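Local coordinates for protein tungsten formylmethanofuran dehydrogenase subunit E (Syntrophus aciditrophicus, PDB 3D00) that is of unknown function but belongs to the FmdE family, implicated in microbial methanogenesis, and binds a zinc ion through a treble-clef finger, at residues A[6-11]-A[65-70]; A[13-18]-A[29-34]. All coordinates share one frame; numbering follows the deposited sequence. Where two conformers were deposited one is given.

Contact 1: residues A[6-11]-A[65-70]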
loop_
_atom_site.group_PDB
_atom_site.type_symbol
_atom_site.label_atom_id
_atom_site.label_comp_id
_atom_site.label_asym_id
_atom_site.label_seq_id
_atom_site.Cartn_x
_atom_site.Cartn_y
_atom_site.Cartn_z
ATOM N N ASN A 6 10.369 -6.536 22.079
ATOM C CA ASN A 6 10.847 -5.719 20.963
ATOM C C ASN A 6 10.477 -6.200 19.525
ATOM O O ASN A 6 10.400 -7.399 19.217
ATOM C CB ASN A 6 12.348 -5.482 21.108
ATOM C CG ASN A 6 12.677 -4.793 22.412
ATOM O OD1 ASN A 6 11.809 -4.673 23.282
ATOM N ND2 ASN A 6 13.911 -4.333 22.561
ATOM N N ILE A 7 10.202 -5.222 18.666
ATOM C CA ILE A 7 9.846 -5.460 17.260
ATOM C C ILE A 7 10.867 -4.720 16.417
ATOM O O ILE A 7 10.898 -3.491 16.403
ATOM C CB ILE A 7 8.423 -5.025 16.976
ATOM C CG1 ILE A 7 7.477 -6.045 17.624
ATOM C CG2 ILE A 7 8.182 -4.941 15.464
ATOM C CD1 ILE A 7 6.159 -5.481 18.008
ATOM N N LEU A 8 11.732 -5.498 15.764
ATOM C CA LEU A 8 12.998 -5.017 15.221
ATOM C C LEU A 8 13.691 -4.097 16.272
ATOM O O LEU A 8 13.976 -4.558 17.375
ATOM C CB LEU A 8 12.799 -4.371 13.835
ATOM C CG LEU A 8 12.262 -5.262 12.694
ATOM C CD1 LEU A 8 12.090 -4.447 11.485
ATOM C CD2 LEU A 8 13.195 -6.426 12.377
ATOM N N SER A 9 13.900 -2.815 15.936
ATOM C CA SER A 9 14.581 -1.832 16.799
ATOM C C SER A 9 13.651 -1.181 17.822
ATOM O O SER A 9 14.115 -0.477 18.723
ATOM C CB SER A 9 15.201 -0.712 15.934
ATOM O OG SER A 9 14.211 0.223 15.488
ATOM N N TYR A 10 12.345 -1.381 17.672
ATOM C CA TYR A 10 11.363 -0.776 18.580
ATOM C C TYR A 10 11.002 -1.686 19.781
ATOM O O TYR A 10 11.042 -2.910 19.702
ATOM C CB TYR A 10 10.070 -0.401 17.836
ATOM C CG TYR A 10 10.192 0.542 16.656
ATOM C CD1 TYR A 10 10.527 1.878 16.822
ATOM C CD2 TYR A 10 9.892 0.108 15.374
ATOM C CE1 TYR A 10 10.599 2.739 15.738
ATOM C CE2 TYR A 10 9.971 0.950 14.291
ATOM C CZ TYR A 10 10.319 2.268 14.468
ATOM O OH TYR A 10 10.372 3.085 13.355
ATOM N N SER A 11 10.663 -1.054 20.898
ATOM C CA SER A 11 10.006 -1.719 22.002
ATOM C C SER A 11 8.580 -1.938 21.572
ATOM O O SER A 11 8.115 -1.302 20.631
ATOM C CB SER A 11 10.063 -0.843 23.270
ATOM O OG SER A 11 9.376 0.390 23.082
ATOM N N GLN A 65 5.136 -1.942 5.752
ATOM C CA GLN A 65 5.470 -0.551 5.441
ATOM C C GLN A 65 6.086 0.201 6.574
ATOM O O GLN A 65 7.043 0.983 6.358
ATOM C CB GLN A 65 4.260 0.168 4.931
ATOM C CG GLN A 65 3.831 -0.398 3.637
ATOM C CD GLN A 65 2.786 0.417 2.977
ATOM O OE1 GLN A 65 2.999 0.926 1.885
ATOM N NE2 GLN A 65 1.626 0.536 3.620
ATOM N N LEU A 66 5.604 -0.045 7.789
ATOM C CA LEU A 66 6.150 0.626 8.974
ATOM C C LEU A 66 7.523 0.150 9.409
ATOM O O LEU A 66 8.243 0.882 10.071
ATOM C CB LEU A 66 5.233 0.426 10.186
ATOM C CG LEU A 66 4.128 1.436 10.514
ATOM C CD1 LEU A 66 3.080 0.793 11.476
ATOM C CD2 LEU A 66 4.750 2.676 11.113
ATOM N N LEU A 67 7.861 -1.098 9.119
ATOM C CA LEU A 67 9.050 -1.735 9.687
ATOM C C LEU A 67 10.209 -2.007 8.721
ATOM O O LEU A 67 11.339 -2.283 9.160
ATOM C CB LEU A 67 8.633 -3.083 10.306
ATOM C CG LEU A 67 7.766 -3.069 11.560
ATOM C CD1 LEU A 67 7.266 -4.460 11.969
ATOM C CD2 LEU A 67 8.567 -2.406 12.690
ATOM N N THR A 68 9.910 -2.006 7.416
ATOM C CA THR A 68 10.852 -2.413 6.388
ATOM C C THR A 68 10.927 -1.278 5.374
ATOM O O THR A 68 10.120 -0.370 5.433
ATOM C CB THR A 68 10.370 -3.678 5.637
ATOM O OG1 THR A 68 9.259 -3.331 4.834
ATOM C CG2 THR A 68 9.922 -4.839 6.584
ATOM N N PRO A 69 11.941 -1.293 4.494
ATOM C CA PRO A 69 11.984 -0.303 3.407
ATOM C C PRO A 69 11.000 -0.528 2.298
ATOM O O PRO A 69 10.888 0.347 1.415
ATOM C CB PRO A 69 13.446 -0.390 2.879
ATOM C CG PRO A 69 14.158 -1.321 3.713
ATOM C CD PRO A 69 13.172 -2.120 4.528
ATOM N N CYS A 70 10.291 -1.672 2.327
ATOM C CA CYS A 70 9.361 -2.041 1.294
ATOM C C CYS A 70 8.055 -1.311 1.513
ATOM O O CYS A 70 7.397 -1.475 2.553
ATOM C CB CYS A 70 9.121 -3.561 1.291
ATOM S SG CYS A 70 10.641 -4.553 1.336
#
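The ring of Tyr10 turns its edge to Leu67: methyl CD2 of the leucine lies near the ring plane, 3.9 Å from CD2 of Tyr10, and also meets CE2. Over the centre of one ring face sits the hydroxyl of Ser9, the preceding residue, with OG of Ser9 4.1 Å above the plane. Ile7 and Leu8, from the same turn, also touch Leu67. The branch methyl CG2 of Ile7 comes in at about a right angle to the leucine side chain and touches both of its methyls, closest at 3.6 Å from Ile7 CG2 to Leu67 CD1. On Leu67 itself, CG lies anti to the carbonyl carbon (chi1 -69°), which brings both methyls to Ile7 CG2 although the bond from CA to CB does not aim at residues 6-11. Leu8 reaches the leucine nearer its backbone, its CD1 lying 3.9 Å from CB of Leu67 and 3.3 Å from the carbonyl O of Leu67. No hydrogen bond crosses the interface; hydrocarbon contact joins the two segments. Residues 7-10 form a type II' beta turn, which places the three side chains beside Leu67; it is closed by Tyr10 N to Ile7 O at 2.9 Å, and a second bond, Ile7 N to Tyr10 O, spans 2.7 Å. Across the contact, the chain leaves helix 60-67 at Thr68, whose OG1 accepts from Cys70 N in an ST turn. The N-terminal turn thus meets the C-terminal end of helix 60-67 at the surface of the FmdE core. Helix 28-42 borders both partners, with Val41 against Leu8, Val37 against Leu67, and Asp38 bonded to Leu8 N. Ile7 also packs on Tyr12 and Tyr15 of helix 12-23, while Thr68 through Cys70 lead past Tyr50 of strand 50-54.

Contact 2: residues A[13-18]-A[29-34]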
loop_
_atom_site.group_PDB
_atom_site.type_symbol
_atom_site.label_atom_id
_atom_site.label_comp_id
_atom_site.label_asym_id
_atom_site.label_seq_id
_atom_site.Cartn_x
_atom_site.Cartn_y
_atom_site.Cartn_z
ATOM N N GLU A 13 5.959 -1.007 22.961
ATOM C CA GLU A 13 5.215 0.219 23.201
ATOM C C GLU A 13 5.546 1.272 22.169
ATOM O O GLU A 13 4.657 1.981 21.736
ATOM C CB GLU A 13 5.480 0.753 24.611
ATOM C CG GLU A 13 4.925 -0.150 25.734
ATOM C CD GLU A 13 5.888 -1.220 26.227
ATOM O OE1 GLU A 13 6.897 -1.535 25.568
ATOM O OE2 GLU A 13 5.618 -1.769 27.309
ATOM N N GLU A 14 6.810 1.357 21.758
ATOM C CA GLU A 14 7.202 2.225 20.630
ATOM C C GLU A 14 6.509 1.789 19.337
ATOM O O GLU A 14 6.077 2.626 18.519
ATOM C CB GLU A 14 8.724 2.204 20.418
ATOM C CG GLU A 14 9.517 3.150 21.338
ATOM C CD GLU A 14 10.936 2.669 21.627
ATOM O OE1 GLU A 14 11.608 2.116 20.730
ATOM O OE2 GLU A 14 11.384 2.846 22.779
ATOM N N TYR A 15 6.413 0.474 19.148
ATOM C CA TYR A 15 5.807 -0.066 17.932
ATOM C C TYR A 15 4.296 0.209 17.930
ATOM O O TYR A 15 3.763 0.638 16.902
ATOM C CB TYR A 15 6.138 -1.555 17.733
ATOM C CG TYR A 15 5.411 -2.147 16.537
ATOM C CD1 TYR A 15 5.725 -1.747 15.216
ATOM C CD2 TYR A 15 4.361 -3.049 16.709
ATOM C CE1 TYR A 15 5.031 -2.281 14.123
ATOM C CE2 TYR A 15 3.664 -3.566 15.636
ATOM C CZ TYR A 15 3.996 -3.182 14.340
ATOM O OH TYR A 15 3.292 -3.708 13.264
ATOM N N VAL A 16 3.625 -0.018 19.065
ATOM C CA VAL A 16 2.199 0.310 19.209
ATOM C C VAL A 16 1.965 1.782 18.864
ATOM O O VAL A 16 1.057 2.101 18.092
ATOM C CB VAL A 16 1.644 -0.030 20.621
ATOM C CG1 VAL A 16 0.237 0.552 20.828
ATOM C CG2 VAL A 16 1.649 -1.557 20.853
ATOM N N GLU A 17 2.793 2.671 19.420
ATOM C CA GLU A 17 2.739 4.113 19.116
ATOM C C GLU A 17 2.842 4.401 17.616
ATOM O O GLU A 17 1.978 5.076 17.045
ATOM N N LYS A 18 3.907 3.900 16.992
ATOM C CA LYS A 18 4.120 4.079 15.547
ATOM C C LYS A 18 2.946 3.553 14.728
ATOM O O LYS A 18 2.490 4.218 13.789
ATOM C CB LYS A 18 5.436 3.423 15.097
ATOM C CG LYS A 18 6.677 4.098 15.701
ATOM N N GLY A 29 -4.182 -7.196 13.974
ATOM C CA GLY A 29 -3.491 -7.641 12.780
ATOM C C GLY A 29 -2.140 -7.002 12.546
ATOM O O GLY A 29 -1.190 -7.666 12.134
ATOM N N VAL A 30 -2.039 -5.701 12.814
ATOM C CA VAL A 30 -0.782 -4.968 12.614
ATOM C C VAL A 30 0.181 -5.239 13.763
ATOM O O VAL A 30 1.364 -5.281 13.572
ATOM C CB VAL A 30 -1.021 -3.463 12.462
ATOM C CG1 VAL A 30 0.261 -2.773 12.050
ATOM C CG2 VAL A 30 -2.080 -3.238 11.435
ATOM N N LEU A 31 -0.352 -5.435 14.959
ATOM C CA LEU A 31 0.447 -5.879 16.123
ATOM C C LEU A 31 1.043 -7.287 15.864
ATOM O O LEU A 31 2.275 -7.501 15.936
ATOM C CB LEU A 31 -0.436 -5.851 17.406
ATOM C CG LEU A 31 -0.905 -4.491 17.924
ATOM C CD1 LEU A 31 -1.912 -4.618 19.051
ATOM C CD2 LEU A 31 0.285 -3.710 18.377
ATOM N N ILE A 32 0.174 -8.239 15.519
ATOM C CA ILE A 32 0.639 -9.574 15.210
ATOM C C ILE A 32 1.627 -9.470 14.038
ATOM O O ILE A 32 2.689 -10.054 14.087
ATOM C CB ILE A 32 -0.516 -10.561 14.945
ATOM C CG1 ILE A 32 -1.361 -10.738 16.218
ATOM C CG2 ILE A 32 0.041 -11.922 14.524
ATOM C CD1 ILE A 32 -2.624 -11.557 15.980
ATOM N N GLY A 33 1.266 -8.690 13.027
ATOM C CA GLY A 33 2.075 -8.389 11.872
ATOM C C GLY A 33 3.477 -7.978 12.204
ATOM O O GLY A 33 4.387 -8.373 11.499
ATOM N N GLY A 34 3.644 -7.163 13.255
ATOM C CA GLY A 34 4.971 -6.807 13.774
ATOM C C GLY A 34 5.845 -7.977 14.195
ATOM O O GLY A 34 7.086 -7.984 13.985
#
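A tyrosine of one helix binds a backbone carbonyl of the next in this buried helix-helix contact, part of the alpha+beta core of the FmdE fold. Helices 12-23 and 28-42 follow each other in the chain, and their short segments 13-18 and 29-34 cross at 135°, with the axes 10.6 Å apart at closest approach. Tyr15 spans most of that gap: CG stands anti to the backbone N (chi1 175°), which carries the hydroxyl end of the ring to the backbone of helix 28-42. Its hydroxyl donates to Val30 O over a short 2.5 Å from Tyr15 OH, arriving above the carbonyl plane, 40° out of it. Val30 O also takes the helical bond from Gly34 N, which comes from the opposite face of that plane, so one oxygen serves both the helix and the tyrosine. The ring meets Val30 O and CA of Leu31 at its edge, and CA of Gly34 lies 3.8 Å from Tyr15 CZ. Gly34 makes this approach possible, since a CB there would collide with Tyr15 CE2. A phenylalanine in place of Tyr15 would keep the ring but would probably leave Val30 O without its second donor, with the helical bond alone to satisfy it. Around the contact, Ala63 and Leu67 of helix 60-67 also touch Tyr15, whereas Leu31 packs on Phe132 and Ile135 of helix 129-138. At the edge of the segments, Glu13 forms a salt bridge to Arg136 of that same helix. The next residue after the tyrosine, Val16, adds an apolar contact, its CG2 lying 3.6 Å from CD2 of Leu31.

How the contacts relate
Contacts 1 and 2 are neighbours on the same side of the chain's centre, their centres about 9 Å apart, and residues 13-18 and 29-34 fall within the span of chain that residues 6-11 and 65-70 bring together. They meet directly: Ile7 CD1 lies 3.3 Å from CD2 of Tyr15, and Leu67 CD1 sits 3.7 Å from CA of Gly34 and 3.8 Å from CE1 of Tyr15. The tyrosine of contact 2 therefore packs against the Ile7 and Leu67 of contact 1, which joins the N-terminal turn, helices 12-23 and 28-42, and helix 60-67. Both contacts lie away from the zinc site of Cys166, Cys169, Cys181 and Cys184.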